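Local coordinates for flavoprotein (Thermotoga maritima, PDB 5V8S) that probably transfers electrons through bound FMN as an oxidoreductase, and carries a mu-oxo-diiron centre in its metallo-hydrolase-like section, at residues V270-M275 / V299-D304; V327-A332 / F358-W363; D316-E321 / A349-P354. The protein carries 1 engineered substitution. All blocks are in the same frame, centred on the assembly; numbering follows the deposited sequence. Where two conformers were deposited one is given.

Interaction 1: V270-M275 / V299-D304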
ATOM      1  N   VAL A 270       8.042  16.582   0.616  1.00 17.02           N
ATOM      2  CA  VAL A 270       7.423  16.605  -0.708  1.00 16.77           C
ATOM      3  C   VAL A 270       7.040  15.172  -1.036  1.00 17.95           C
ATOM      4  O   VAL A 270       7.900  14.279  -1.042  1.00 19.75           O
ATOM      5  CB  VAL A 270       8.396  17.142  -1.763  1.00 17.62           C
ATOM      6  CG1 VAL A 270       7.712  17.210  -3.133  1.00 18.45           C
ATOM      7  CG2 VAL A 270       8.930  18.505  -1.351  1.00 18.44           C
ATOM      8  N   ILE A 271       5.759  14.958  -1.320  1.00 16.38           N
ATOM      9  CA  ILE A 271       5.200  13.625  -1.498  1.00 16.69           C
ATOM     10  C   ILE A 271       4.405  13.639  -2.797  1.00 17.19           C
ATOM     11  O   ILE A 271       3.452  14.414  -2.925  1.00 17.54           O
ATOM     12  CB  ILE A 271       4.280  13.242  -0.326  1.00 17.39           C
ATOM     13  CG1 ILE A 271       5.015  13.285   1.006  1.00 18.16           C
ATOM     14  CG2 ILE A 271       3.669  11.853  -0.555  1.00 18.61           C
ATOM     15  CD1 ILE A 271       4.065  13.418   2.162  1.00 18.23           C
ATOM     16  N   TYR A 272       4.767  12.777  -3.744  1.00 16.20           N
ATOM     17  CA  TYR A 272       4.047  12.789  -5.008  1.00 15.82           C
ATOM     18  C   TYR A 272       4.031  11.428  -5.676  1.00 17.06           C
ATOM     19  O   TYR A 272       4.877  10.567  -5.426  1.00 17.56           O
ATOM     20  CB  TYR A 272       4.616  13.840  -5.967  1.00 16.86           C
ATOM     21  CG  TYR A 272       6.034  13.641  -6.454  1.00 16.97           C
ATOM     22  CD1 TYR A 272       7.120  14.119  -5.721  1.00 19.41           C
ATOM     23  CD2 TYR A 272       6.299  13.102  -7.703  1.00 17.79           C
ATOM     24  CE1 TYR A 272       8.408  13.970  -6.178  1.00 19.87           C
ATOM     25  CE2 TYR A 272       7.594  12.959  -8.166  1.00 18.84           C
ATOM     26  CZ  TYR A 272       8.650  13.421  -7.417  1.00 20.83           C
ATOM     27  OH  TYR A 272       9.954  13.314  -7.883  1.00 23.43           O
ATOM     28  N   ASP A 273       3.047  11.258  -6.561  0.53 17.73           N
ATOM     29  CA  ASP A 273       2.962  10.099  -7.441  0.53 18.51           C
ATOM     30  C   ASP A 273       3.042  10.561  -8.889  0.53 19.35           C
ATOM     31  O   ASP A 273       2.308  11.467  -9.300  0.53 21.01           O
ATOM     32  CB  ASP A 273       1.726   9.198  -7.166  0.53 19.37           C
ATOM     33  CG  ASP A 273       0.367   9.911  -7.311  0.53 18.82           C
ATOM     34  OD1 ASP A 273       0.302  11.155  -7.417  0.53 19.39           O
ATOM     35  OD2 ASP A 273      -0.669   9.169  -7.306  0.53 17.61           O
ATOM     36  N   SER A 274       3.939   9.938  -9.656  1.00 18.60           N
ATOM     37  CA  SER A 274       4.184  10.319 -11.037  1.00 19.79           C
ATOM     38  C   SER A 274       3.896   9.062 -11.836  1.00 21.80           C
ATOM     39  O   SER A 274       4.733   8.149 -11.883  1.00 21.96           O
ATOM     40  CB  SER A 274       5.607  10.825 -11.190  1.00 21.20           C
ATOM     41  OG  SER A 274       5.843  11.223 -12.517  1.00 21.79           O
ATOM     42  N   MET A 275       2.675   9.006 -12.403  1.00 24.48           N
ATOM     43  CA  MET A 275       2.222   7.847 -13.164  1.00 27.60           C
ATOM     44  C   MET A 275       2.990   7.716 -14.459  1.00 25.83           C
ATOM     45  O   MET A 275       3.256   6.593 -14.891  1.00 27.64           O
ATOM     46  CB  MET A 275       0.720   7.953 -13.462  1.00 29.80           C
ATOM     47  CG  MET A 275      -0.198   7.628 -12.262  1.00 31.81           C
ATOM     48  SD  MET A 275      -1.997   7.933 -12.484  1.00 32.23           S
ATOM     49  CE  MET A 275      -2.390   6.662 -13.677  1.00 33.99           C
ATOM     50  N   VAL A 299      12.114  14.124   0.110  1.00 18.30           N
ATOM     51  CA  VAL A 299      11.296  13.810  -1.065  1.00 16.75           C
ATOM     52  C   VAL A 299      10.901  12.344  -1.071  1.00 17.96           C
ATOM     53  O   VAL A 299      11.755  11.454  -0.943  1.00 19.75           O
ATOM     54  CB  VAL A 299      12.028  14.184  -2.371  1.00 18.25           C
ATOM     55  CG1 VAL A 299      11.146  13.921  -3.585  1.00 19.44           C
ATOM     56  CG2 VAL A 299      12.476  15.658  -2.335  1.00 19.72           C
ATOM     57  N   TYR A 300       9.607  12.098  -1.263  1.00 17.01           N
ATOM     58  CA  TYR A 300       9.063  10.752  -1.386  1.00 17.32           C
ATOM     59  C   TYR A 300       8.290  10.654  -2.692  1.00 18.08           C
ATOM     60  O   TYR A 300       7.285  11.349  -2.867  1.00 19.57           O
ATOM     61  CB  TYR A 300       8.152  10.428  -0.205  1.00 17.53           C
ATOM     62  CG  TYR A 300       8.933  10.291   1.069  1.00 18.58           C
ATOM     63  CD1 TYR A 300       9.700   9.161   1.297  1.00 20.12           C
ATOM     64  CD2 TYR A 300       8.922  11.291   2.037  1.00 18.72           C
ATOM     65  CE1 TYR A 300      10.422   9.011   2.466  1.00 21.00           C
ATOM     66  CE2 TYR A 300       9.666  11.158   3.207  1.00 19.52           C
ATOM     67  CZ  TYR A 300      10.421  10.024   3.411  1.00 21.46           C
ATOM     68  OH  TYR A 300      11.154   9.874   4.581  1.00 23.88           O
ATOM     69  N   LYS A 301       8.736   9.777  -3.583  1.00 19.13           N
ATOM     70  CA  LYS A 301       8.168   9.651  -4.917  1.00 18.68           C
ATOM     71  C   LYS A 301       7.640   8.239  -5.146  1.00 18.45           C
ATOM     72  O   LYS A 301       8.383   7.267  -5.001  1.00 19.25           O
ATOM     73  CB  LYS A 301       9.241   9.943  -5.985  1.00 21.43           C
ATOM     74  CG  LYS A 301       8.767   9.740  -7.429  1.00 25.73           C
ATOM     75  CD  LYS A 301       9.895   9.427  -8.447  1.00 31.65           C
ATOM     76  CE  LYS A 301      11.206  10.076  -8.163  1.00 35.53           C
ATOM     77  NZ  LYS A 301      12.192   9.733  -9.254  1.00 38.22           N
ATOM     78  N   PHE A 302       6.373   8.135  -5.553  1.00 17.93           N
ATOM     79  CA  PHE A 302       5.801   6.884  -6.063  1.00 17.85           C
ATOM     80  C   PHE A 302       5.906   6.918  -7.586  1.00 18.58           C
ATOM     81  O   PHE A 302       5.257   7.735  -8.229  1.00 20.96           O
ATOM     82  CB  PHE A 302       4.327   6.777  -5.695  1.00 17.95           C
ATOM     83  CG  PHE A 302       4.064   6.660  -4.211  1.00 18.54           C
ATOM     84  CD1 PHE A 302       4.144   5.444  -3.579  1.00 18.50           C
ATOM     85  CD2 PHE A 302       3.724   7.767  -3.473  1.00 19.99           C
ATOM     86  CE1 PHE A 302       3.897   5.331  -2.216  1.00 20.26           C
ATOM     87  CE2 PHE A 302       3.479   7.668  -2.088  1.00 21.70           C
ATOM     88  CZ  PHE A 302       3.553   6.453  -1.484  1.00 19.77           C
ATOM     89  N   SER A 303       6.703   6.035  -8.157  1.00 18.49           N
ATOM     90  CA  SER A 303       6.866   5.996  -9.605  1.00 18.59           C
ATOM     91  C   SER A 303       6.708   4.562 -10.084  1.00 17.92           C
ATOM     92  O   SER A 303       6.420   3.644  -9.304  1.00 17.78           O
ATOM     93  CB  SER A 303       8.238   6.513 -10.025  1.00 21.15           C
ATOM     94  OG  SER A 303       9.242   5.577  -9.662  1.00 22.39           O
ATOM     95  N   ASP A 304       6.925   4.371 -11.383  1.00 18.15           N
ATOM     96  CA  ASP A 304       6.835   3.026 -11.922  1.00 18.81           C
ATOM     97  C   ASP A 304       8.041   2.164 -11.554  1.00 19.30           C
ATOM     98  O   ASP A 304       8.042   0.971 -11.848  1.00 20.12           O
ATOM     99  CB  ASP A 304       6.534   3.067 -13.434  1.00 20.28           C
ATOM    100  CG  ASP A 304       7.650   3.649 -14.270  1.00 23.61           C
ATOM    101  OD1 ASP A 304       8.800   3.717 -13.817  1.00 26.40           O
ATOM    102  OD2 ASP A 304       7.372   4.049 -15.419  1.00 25.75           O
TER
HETATM  103  O   HOH W   1       6.631   6.719 -13.287  1.00 25.88           O
HETATM  104  O   HOH W   2       4.701   4.743 -16.192  1.00 25.67           O
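Val270 to Asp273 and Val299 to Phe302 run side by side as parallel strands, their axes 4.8 Å apart and only 8° from aligned, and both belong to the beta-alpha-beta unit that opens the flavodoxin-like domain. Four backbone hydrogen bonds, given alternately by the two segments, stitch them together; the bond from Phe302 N to Tyr272 O, 2.9 Å, is nearly straight at 173°. Side chains alternate between the sheet faces. On the face covered by helix 278-292, Tyr272 does most of the work. Its CG stands between the backbone N and the carbonyl carbon (chi1 65°), which swings the ring over the neighbouring strand, so that Lys301 CB rides above one ring face, 4.2 Å from the centroid, in a CH-pi contact. Val299 CG1 meets the edge of the same ring at CE1. The phenol and the lysine then run alongside each other, with Tyr272 OH 3.5 Å from Lys301 CE; the hydroxyl is hydrogen-bonded to Glu280, while the ammonium forms a salt bridge with Glu306. On the opposite face Ile271 CG2 reaches the edge of the Phe302 ring, and Asp273 CB packs against Phe302 CB at 3.8 Å. Beyond the last direct bond, where the chains begin to part, a water donates to Ser274 O (2.8 Å) and accepts from Asp304 N (3.0 Å).

Interaction 2: V327-A332 / F358-W363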
ATOM      1  N   VAL A 327      -0.043  15.321  -7.304  1.00 18.87           N
ATOM      2  CA  VAL A 327      -1.133  14.361  -7.406  1.00 19.46           C
ATOM      3  C   VAL A 327      -1.437  14.091  -8.881  1.00 20.07           C
ATOM      4  O   VAL A 327      -1.854  14.998  -9.615  1.00 20.94           O
ATOM      5  CB  VAL A 327      -2.385  14.884  -6.684  1.00 21.98           C
ATOM      6  CG1 VAL A 327      -3.499  13.896  -6.800  1.00 22.97           C
ATOM      7  CG2 VAL A 327      -2.059  15.213  -5.226  1.00 23.27           C
ATOM      8  N   SER A 328      -1.232  12.844  -9.304  1.00 19.12           N
ATOM      9  CA  SER A 328      -1.754  12.375 -10.585  1.00 20.07           C
ATOM     10  C   SER A 328      -3.257  12.159 -10.502  1.00 21.90           C
ATOM     11  O   SER A 328      -3.775  11.636  -9.508  1.00 21.91           O
ATOM     12  CB  SER A 328      -1.138  11.029 -10.962  1.00 21.32           C
ATOM     13  OG  SER A 328       0.269  11.084 -11.165  1.00 23.14           O
ATOM     14  N   THR A 329      -3.941  12.451 -11.606  1.00 22.79           N
ATOM     15  CA  THR A 329      -5.379  12.282 -11.664  1.00 23.94           C
ATOM     16  C   THR A 329      -5.707  11.556 -12.961  1.00 23.95           C
ATOM     17  O   THR A 329      -5.771  10.329 -12.959  1.00 23.81           O
ATOM     18  CB  THR A 329      -6.091  13.632 -11.553  1.00 25.29           C
ATOM     19  OG1 THR A 329      -5.695  14.459 -12.651  1.00 24.80           O
ATOM     20  CG2 THR A 329      -5.759  14.332 -10.224  1.00 25.97           C
ATOM     21  N   TYR A 330      -5.852  12.280 -14.080  1.00 25.38           N
ATOM     22  CA  TYR A 330      -6.256  11.677 -15.351  1.00 27.03           C
ATOM     23  C   TYR A 330      -7.673  11.110 -15.228  1.00 28.94           C
ATOM     24  O   TYR A 330      -8.629  11.884 -15.126  1.00 27.78           O
ATOM     25  CB  TYR A 330      -5.207  10.654 -15.830  1.00 26.91           C
ATOM     26  CG  TYR A 330      -3.799  11.255 -15.878  1.00 25.26           C
ATOM     27  CD1 TYR A 330      -3.408  12.054 -16.942  1.00 25.20           C
ATOM     28  CD2 TYR A 330      -2.880  11.043 -14.844  1.00 24.57           C
ATOM     29  CE1 TYR A 330      -2.145  12.616 -16.993  1.00 24.91           C
ATOM     30  CE2 TYR A 330      -1.599  11.617 -14.882  1.00 24.69           C
ATOM     31  CZ  TYR A 330      -1.242  12.390 -15.965  1.00 24.98           C
ATOM     32  OH  TYR A 330       0.018  12.969 -16.016  1.00 25.13           O
ATOM     33  N   GLU A 331      -7.821   9.775 -15.204  1.00 30.67           N
ATOM     34  CA  GLU A 331      -9.141   9.152 -15.115  1.00 35.84           C
ATOM     35  C   GLU A 331      -9.792   9.276 -13.733  1.00 33.62           C
ATOM     36  O   GLU A 331     -11.026   9.230 -13.640  1.00 32.85           O
ATOM     37  CB  GLU A 331      -9.044   7.668 -15.515  1.00 43.47           C
ATOM     38  CG  GLU A 331      -8.321   6.751 -14.503  1.00 50.73           C
ATOM     39  CD  GLU A 331      -6.790   6.870 -14.599  1.00 56.94           C
ATOM     40  OE1 GLU A 331      -6.307   7.730 -15.381  1.00 58.76           O
ATOM     41  OE2 GLU A 331      -6.071   6.090 -13.915  1.00 59.38           O
ATOM     42  N   ALA A 332      -9.007   9.439 -12.668  1.00 31.69           N
ATOM     43  CA  ALA A 332      -9.525   9.433 -11.300  1.00 31.99           C
ATOM     44  C   ALA A 332      -8.905  10.594 -10.540  1.00 33.06           C
ATOM     45  O   ALA A 332      -7.873  11.123 -10.943  1.00 34.54           O
ATOM     46  CB  ALA A 332      -9.181   8.121 -10.577  1.00 30.93           C
ATOM     47  N   PHE A 358      -0.107  20.449  -5.861  1.00 17.44           N
ATOM     48  CA  PHE A 358       0.036  20.470  -7.308  1.00 18.82           C
ATOM     49  C   PHE A 358      -0.718  19.259  -7.836  1.00 19.44           C
ATOM     50  O   PHE A 358      -0.529  18.145  -7.347  1.00 20.46           O
ATOM     51  CB  PHE A 358       1.515  20.356  -7.716  1.00 20.01           C
ATOM     52  CG  PHE A 358       2.376  21.531  -7.317  1.00 19.22           C
ATOM     53  CD1 PHE A 358       2.807  21.687  -6.017  1.00 20.32           C
ATOM     54  CD2 PHE A 358       2.796  22.453  -8.254  1.00 21.74           C
ATOM     55  CE1 PHE A 358       3.614  22.766  -5.663  1.00 20.92           C
ATOM     56  CE2 PHE A 358       3.596  23.529  -7.902  1.00 22.13           C
ATOM     57  CZ  PHE A 358       4.005  23.690  -6.608  1.00 21.53           C
ATOM     58  N   GLY A 359      -1.564  19.454  -8.829  1.00 19.69           N
ATOM     59  CA  GLY A 359      -2.358  18.339  -9.313  1.00 20.12           C
ATOM     60  C   GLY A 359      -2.659  18.456 -10.785  1.00 20.54           C
ATOM     61  O   GLY A 359      -2.841  19.560 -11.311  1.00 21.81           O
ATOM     62  N   VAL A 360      -2.706  17.299 -11.452  1.00 21.55           N
ATOM     63  CA  VAL A 360      -3.108  17.241 -12.845  1.00 23.33           C
ATOM     64  C   VAL A 360      -4.594  17.529 -12.954  1.00 26.57           C
ATOM     65  O   VAL A 360      -5.391  17.134 -12.091  1.00 26.46           O
ATOM     66  CB  VAL A 360      -2.790  15.833 -13.369  1.00 23.00           C
ATOM     67  CG1 VAL A 360      -3.406  15.636 -14.726  1.00 24.04           C
ATOM     68  CG2 VAL A 360      -1.273  15.642 -13.418  1.00 24.65           C
ATOM     69  N   HIS A 361      -4.977  18.202 -14.037  1.00 30.06           N
ATOM     70  CA  HIS A 361      -6.384  18.435 -14.348  1.00 35.87           C
ATOM     71  C   HIS A 361      -6.865  17.258 -15.186  1.00 36.83           C
ATOM     72  O   HIS A 361      -6.587  17.178 -16.389  1.00 38.67           O
ATOM     73  CB  HIS A 361      -6.547  19.746 -15.103  1.00 41.69           C
ATOM     74  CG  HIS A 361      -7.967  20.069 -15.441  1.00 46.86           C
ATOM     75  ND1 HIS A 361      -9.014  19.805 -14.585  1.00 49.53           N
ATOM     76  CD2 HIS A 361      -8.514  20.633 -16.544  1.00 49.16           C
ATOM     77  CE1 HIS A 361     -10.147  20.190 -15.147  1.00 50.43           C
ATOM     78  NE2 HIS A 361      -9.871  20.699 -16.334  1.00 50.34           N
ATOM     79  N   GLY A 362      -7.595  16.344 -14.549  1.00 34.95           N
ATOM     80  CA  GLY A 362      -8.090  15.153 -15.198  1.00 34.08           C
ATOM     81  C   GLY A 362      -9.542  15.278 -15.628  1.00 32.66           C
ATOM     82  O   GLY A 362     -10.145  16.351 -15.636  1.00 34.22           O
ATOM     83  N   TRP A 363     -10.112  14.138 -15.982  1.00 30.56           N
ATOM     84  CA  TRP A 363     -11.477  14.077 -16.485  1.00 30.37           C
ATOM     85  C   TRP A 363     -12.344  13.188 -15.609  1.00 33.97           C
ATOM     86  O   TRP A 363     -13.265  12.519 -16.090  1.00 33.74           O
ATOM     87  CB  TRP A 363     -11.486  13.608 -17.937  1.00 27.98           C
ATOM     88  CG  TRP A 363     -10.797  12.295 -18.160  1.00 28.00           C
ATOM     89  CD1 TRP A 363     -11.351  11.071 -18.073  1.00 26.79           C
ATOM     90  CD2 TRP A 363      -9.424  12.091 -18.519  1.00 27.36           C
ATOM     91  NE1 TRP A 363     -10.417  10.101 -18.360  1.00 26.06           N
ATOM     92  CE2 TRP A 363      -9.224  10.701 -18.639  1.00 25.85           C
ATOM     93  CE3 TRP A 363      -8.345  12.947 -18.740  1.00 26.84           C
ATOM     94  CZ2 TRP A 363      -8.002  10.147 -18.991  1.00 24.83           C
ATOM     95  CZ3 TRP A 363      -7.119  12.391 -19.081  1.00 26.30           C
ATOM     96  CH2 TRP A 363      -6.960  11.008 -19.209  1.00 25.77           C
TER
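This is a contact where two neighbouring parallel strands run out into loops, at the carboxyl-terminal edge of the flavodoxin-like sheet: the chain leaving strand 322-327 runs beside the end of strand 354-360 and its following loop. The parallel pairing of the strands survives for one last bridge, Val327 with Gly359: Val327 N donates to Phe358 O, and Val327 O receives Val360 N at 3.1 Å. Beyond it the regular pairing gives way to side-chain contacts and one further backbone bond. Thr329 OG1 donates to Val360 O at 2.7 Å, approaching from above the carbonyl plane, 71° out of it, and so off the lone-pair directions. Its chi1 of 61° places the hydroxyl between backbone N and carbonyl carbon, leaning on the valine. Tyr330 and Glu331 are the central residues of a type II' turn from Thr329 to Ala332. Tyr330 O accepts Trp363 N at 2.8 Å and also lies over the centre of the indole face, while Glu331 CA makes a CH-pi contact with its five-membered ring, 4.0 Å from the centroid. The indole thus lies flat against the turn's backbone; its buried NE1 has no hydrogen-bonding partner in the model. The Tyr330 phenol turns its edge to Trp363 CZ3 and takes Val360 CG1 over one face, 4.1 Å from the centroid. In the second subunit, Trp164, the neighbour of the diiron-pocket residue His163, meets Trp363 edge-to-face. Two aromatic-bearing loops at this edge of a flavodoxin fold are consistent with the flavin-binding site of the family, here probably facing the partner's diiron site.

Interaction 3: D316-E321 / A349-P354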
ATOM      1  N   ASP A 316       8.498  11.645   8.909  1.00 17.49           N
ATOM      2  CA  ASP A 316       9.023  12.959   8.556  1.00 17.85           C
ATOM      3  C   ASP A 316       8.004  14.081   8.688  1.00 18.00           C
ATOM      4  O   ASP A 316       8.392  15.249   8.597  1.00 20.18           O
ATOM      5  CB  ASP A 316       9.632  12.910   7.143  1.00 18.55           C
ATOM      6  CG  ASP A 316      11.089  12.445   7.169  1.00 20.55           C
ATOM      7  OD1 ASP A 316      11.838  12.921   8.049  1.00 21.38           O
ATOM      8  OD2 ASP A 316      11.481  11.580   6.379  1.00 23.70           O
ATOM      9  N   ILE A 317       6.735  13.772   8.935  1.00 17.13           N
ATOM     10  CA  ILE A 317       5.695  14.800   8.996  1.00 17.91           C
ATOM     11  C   ILE A 317       5.824  15.713  10.220  1.00 18.20           C
ATOM     12  O   ILE A 317       5.764  16.945  10.075  1.00 18.46           O
ATOM     13  CB  ILE A 317       4.286  14.179   8.935  1.00 19.89           C
ATOM     14  CG1 ILE A 317       4.133  13.220   7.746  1.00 24.12           C
ATOM     15  CG2 ILE A 317       3.214  15.278   8.936  1.00 19.51           C
ATOM     16  CD1 ILE A 317       4.261  13.875   6.438  1.00 25.19           C
ATOM     17  N   PRO A 318       5.978  15.185  11.446  1.00 17.59           N
ATOM     18  CA  PRO A 318       5.854  16.065  12.628  1.00 18.75           C
ATOM     19  C   PRO A 318       6.761  17.282  12.634  1.00 19.93           C
ATOM     20  O   PRO A 318       6.315  18.365  13.031  1.00 19.95           O
ATOM     21  CB  PRO A 318       6.145  15.131  13.811  1.00 19.01           C
ATOM     22  CG  PRO A 318       5.745  13.773  13.314  1.00 18.66           C
ATOM     23  CD  PRO A 318       6.173  13.783  11.851  1.00 18.10           C
ATOM     24  N   ASP A 319       8.023  17.144  12.240  1.00 20.00           N
ATOM     25  CA  ASP A 319       8.934  18.280  12.281  1.00 20.20           C
ATOM     26  C   ASP A 319       9.097  18.958  10.933  1.00 20.32           C
ATOM     27  O   ASP A 319      10.003  19.763  10.765  1.00 22.50           O
ATOM     28  CB  ASP A 319      10.279  17.925  12.921  1.00 22.67           C
ATOM     29  CG  ASP A 319      11.084  16.936  12.137  1.00 25.26           C
ATOM     30  OD1 ASP A 319      10.542  16.296  11.212  1.00 26.02           O
ATOM     31  OD2 ASP A 319      12.287  16.796  12.444  1.00 27.65           O
ATOM     32  N   SER A 320       8.236  18.668   9.969  1.00 19.52           N
ATOM     33  CA  SER A 320       8.212  19.467   8.748  1.00 19.61           C
ATOM     34  C   SER A 320       7.520  20.806   8.985  1.00 19.92           C
ATOM     35  O   SER A 320       6.509  20.881   9.689  1.00 21.23           O
ATOM     36  CB  SER A 320       7.441  18.723   7.654  1.00 19.45           C
ATOM     37  OG  SER A 320       8.145  17.582   7.221  1.00 20.67           O
ATOM     38  N   GLU A 321       8.059  21.875   8.377  1.00 20.32           N
ATOM     39  CA  GLU A 321       7.341  23.143   8.413  1.00 21.30           C
ATOM     40  C   GLU A 321       6.098  23.094   7.538  1.00 21.26           C
ATOM     41  O   GLU A 321       5.098  23.766   7.834  1.00 22.26           O
ATOM     42  CB  GLU A 321       8.216  24.284   7.895  1.00 24.15           C
ATOM     43  CG  GLU A 321       9.384  24.663   8.741  1.00 27.43           C
ATOM     44  CD  GLU A 321       9.846  26.068   8.398  1.00 31.53           C
ATOM     45  OE1 GLU A 321       9.125  27.015   8.763  1.00 33.54           O
ATOM     46  OE2 GLU A 321      10.891  26.228   7.737  1.00 33.41           O
ATOM     47  N   ALA A 349      -1.000  11.663  11.543  1.00 18.11           N
ATOM     48  CA  ALA A 349      -0.131  12.827  11.542  1.00 18.02           C
ATOM     49  C   ALA A 349      -0.922  14.066  11.141  1.00 19.12           C
ATOM     50  O   ALA A 349      -0.533  14.830  10.255  1.00 19.56           O
ATOM     51  CB  ALA A 349       1.063  12.575  10.625  1.00 18.95           C
ATOM     52  N   ASN A 350      -2.033  14.287  11.838  1.00 19.83           N
ATOM     53  CA  ASN A 350      -2.981  15.341  11.514  1.00 21.60           C
ATOM     54  C   ASN A 350      -2.577  16.606  12.267  1.00 21.70           C
ATOM     55  O   ASN A 350      -2.974  16.828  13.410  1.00 23.15           O
ATOM     56  CB  ASN A 350      -4.379  14.890  11.898  1.00 25.20           C
ATOM     57  CG  ASN A 350      -5.448  15.762  11.301  1.00 30.51           C
ATOM     58  OD1 ASN A 350      -5.180  16.534  10.390  1.00 33.86           O
ATOM     59  ND2 ASN A 350      -6.663  15.652  11.812  1.00 32.76           N
ATOM     60  N   TYR A 351      -1.789  17.456  11.604  1.00 20.52           N
ATOM     61  CA  TYR A 351      -1.216  18.655  12.207  1.00 20.67           C
ATOM     62  C   TYR A 351      -1.686  19.895  11.462  1.00 21.96           C
ATOM     63  O   TYR A 351      -1.978  19.844  10.261  1.00 21.88           O
ATOM     64  CB  TYR A 351       0.318  18.629  12.111  1.00 20.54           C
ATOM     65  CG  TYR A 351       0.988  17.548  12.921  1.00 20.44           C
ATOM     66  CD1 TYR A 351       1.227  17.723  14.284  1.00 20.12           C
ATOM     67  CD2 TYR A 351       1.401  16.357  12.336  1.00 20.62           C
ATOM     68  CE1 TYR A 351       1.844  16.755  15.017  1.00 19.98           C
ATOM     69  CE2 TYR A 351       2.014  15.376  13.083  1.00 19.52           C
ATOM     70  CZ  TYR A 351       2.243  15.587  14.428  1.00 19.20           C
ATOM     71  OH  TYR A 351       2.861  14.604  15.149  1.00 18.93           O
ATOM     72  N   GLU A 352      -1.697  21.034  12.172  1.00 23.58           N
ATOM     73  CA  GLU A 352      -2.058  22.314  11.555  1.00 25.25           C
ATOM     74  C   GLU A 352      -0.798  22.918  10.936  1.00 25.19           C
ATOM     75  O   GLU A 352      -0.148  23.797  11.493  1.00 26.57           O
ATOM     76  CB  GLU A 352      -2.722  23.260  12.551  1.00 29.43           C
ATOM     77  CG  GLU A 352      -3.310  24.503  11.869  1.00 34.29           C
ATOM     78  CD  GLU A 352      -3.709  25.608  12.831  1.00 39.76           C
ATOM     79  OE1 GLU A 352      -3.990  25.309  14.011  1.00 40.98           O
ATOM     80  OE2 GLU A 352      -3.740  26.781  12.391  1.00 41.03           O
ATOM     81  N   LYS A 353      -0.457  22.428   9.751  1.00 22.70           N
ATOM     82  CA  LYS A 353       0.695  22.868   8.986  1.00 22.06           C
ATOM     83  C   LYS A 353       0.247  23.304   7.601  1.00 22.10           C
ATOM     84  O   LYS A 353      -0.732  22.775   7.060  1.00 22.23           O
ATOM     85  CB  LYS A 353       1.732  21.745   8.824  1.00 22.10           C
ATOM     86  CG  LYS A 353       2.371  21.321  10.145  1.00 21.52           C
ATOM     87  CD  LYS A 353       3.220  20.074  10.048  1.00 20.93           C
ATOM     88  CE  LYS A 353       3.787  19.647  11.400  1.00 21.09           C
ATOM     89  NZ  LYS A 353       4.857  20.566  11.829  1.00 21.45           N
ATOM     90  N   PRO A 354       0.940  24.262   6.999  1.00 21.72           N
ATOM     91  CA  PRO A 354       0.593  24.665   5.635  1.00 22.51           C
ATOM     92  C   PRO A 354       0.996  23.624   4.607  1.00 22.32           C
ATOM     93  O   PRO A 354       1.974  22.890   4.770  1.00 21.61           O
ATOM     94  CB  PRO A 354       1.386  25.955   5.437  1.00 23.55           C
ATOM     95  CG  PRO A 354       2.469  25.901   6.442  1.00 24.20           C
ATOM     96  CD  PRO A 354       2.007  25.095   7.583  1.00 22.77           C
TER
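Lys353 carries its ammonium group into a buried junction and hands it to backbone carbonyls: NZ donates to Ser320 O at 2.7 Å and to Pro318 O at 2.9 Å, with Gly261 O as a further acceptor. The chain is stretched through chi2 and chi3 and bends only at its end (chi4 -72°), which tucks NZ between the two oxygens. They are approached differently: NZ is tilted only 16° from the Ser320 carbonyl plane but sits well above that of Pro318. A type I turn from Ile317 to Ser320 presents both, and Ser320 OG reinforces it by donating to Asp316 O. Beside this polar grip lies an apolar patch: Ile317 CG2 touches Ala349 CB at 3.8 Å and Tyr351 CD2 at 4.0 Å, while the Pro318 ring crosses the outer end of the phenol, CG lying 3.5 Å from Tyr351 OH. That hydroxyl is hydrogen-bonded to Val258 O. Both segments lead from a helix into a strand of the flavodoxin-like sheet. Three carbonyl acceptors match in number the three N-H bonds of an ammonium group, so Lys353 is probably protonated, its charge probably stabilised by the carbonyl dipoles.

Overall arrangement
Interactions 2 and 3 bracket the same two strands of the flavodoxin-like sheet, 322-327 and 354-360: segments 316-321 and 349-354 lead into them, segments 327-332 and 358-363 carry the chain out, and the contact centres are about 24 Å apart. Interaction 1 joins the outermost strand 296-302 to 267-273, which lies next to 322-327. Its chemistry is mainly regular backbone pairing; interaction 2 adds aromatic faces and a threonine hydroxyl to a few backbone bonds, and interaction 3 relies on a lysine among carbonyls. Interaction 3 is buried and lies away from the other chain; interactions 1 and 2, partly buried, both touch the second subunit. Asp273 O and Ser328 OG link interactions 1 and 2, Tyr300 OH and Asp316 OD2 interactions 1 and 3.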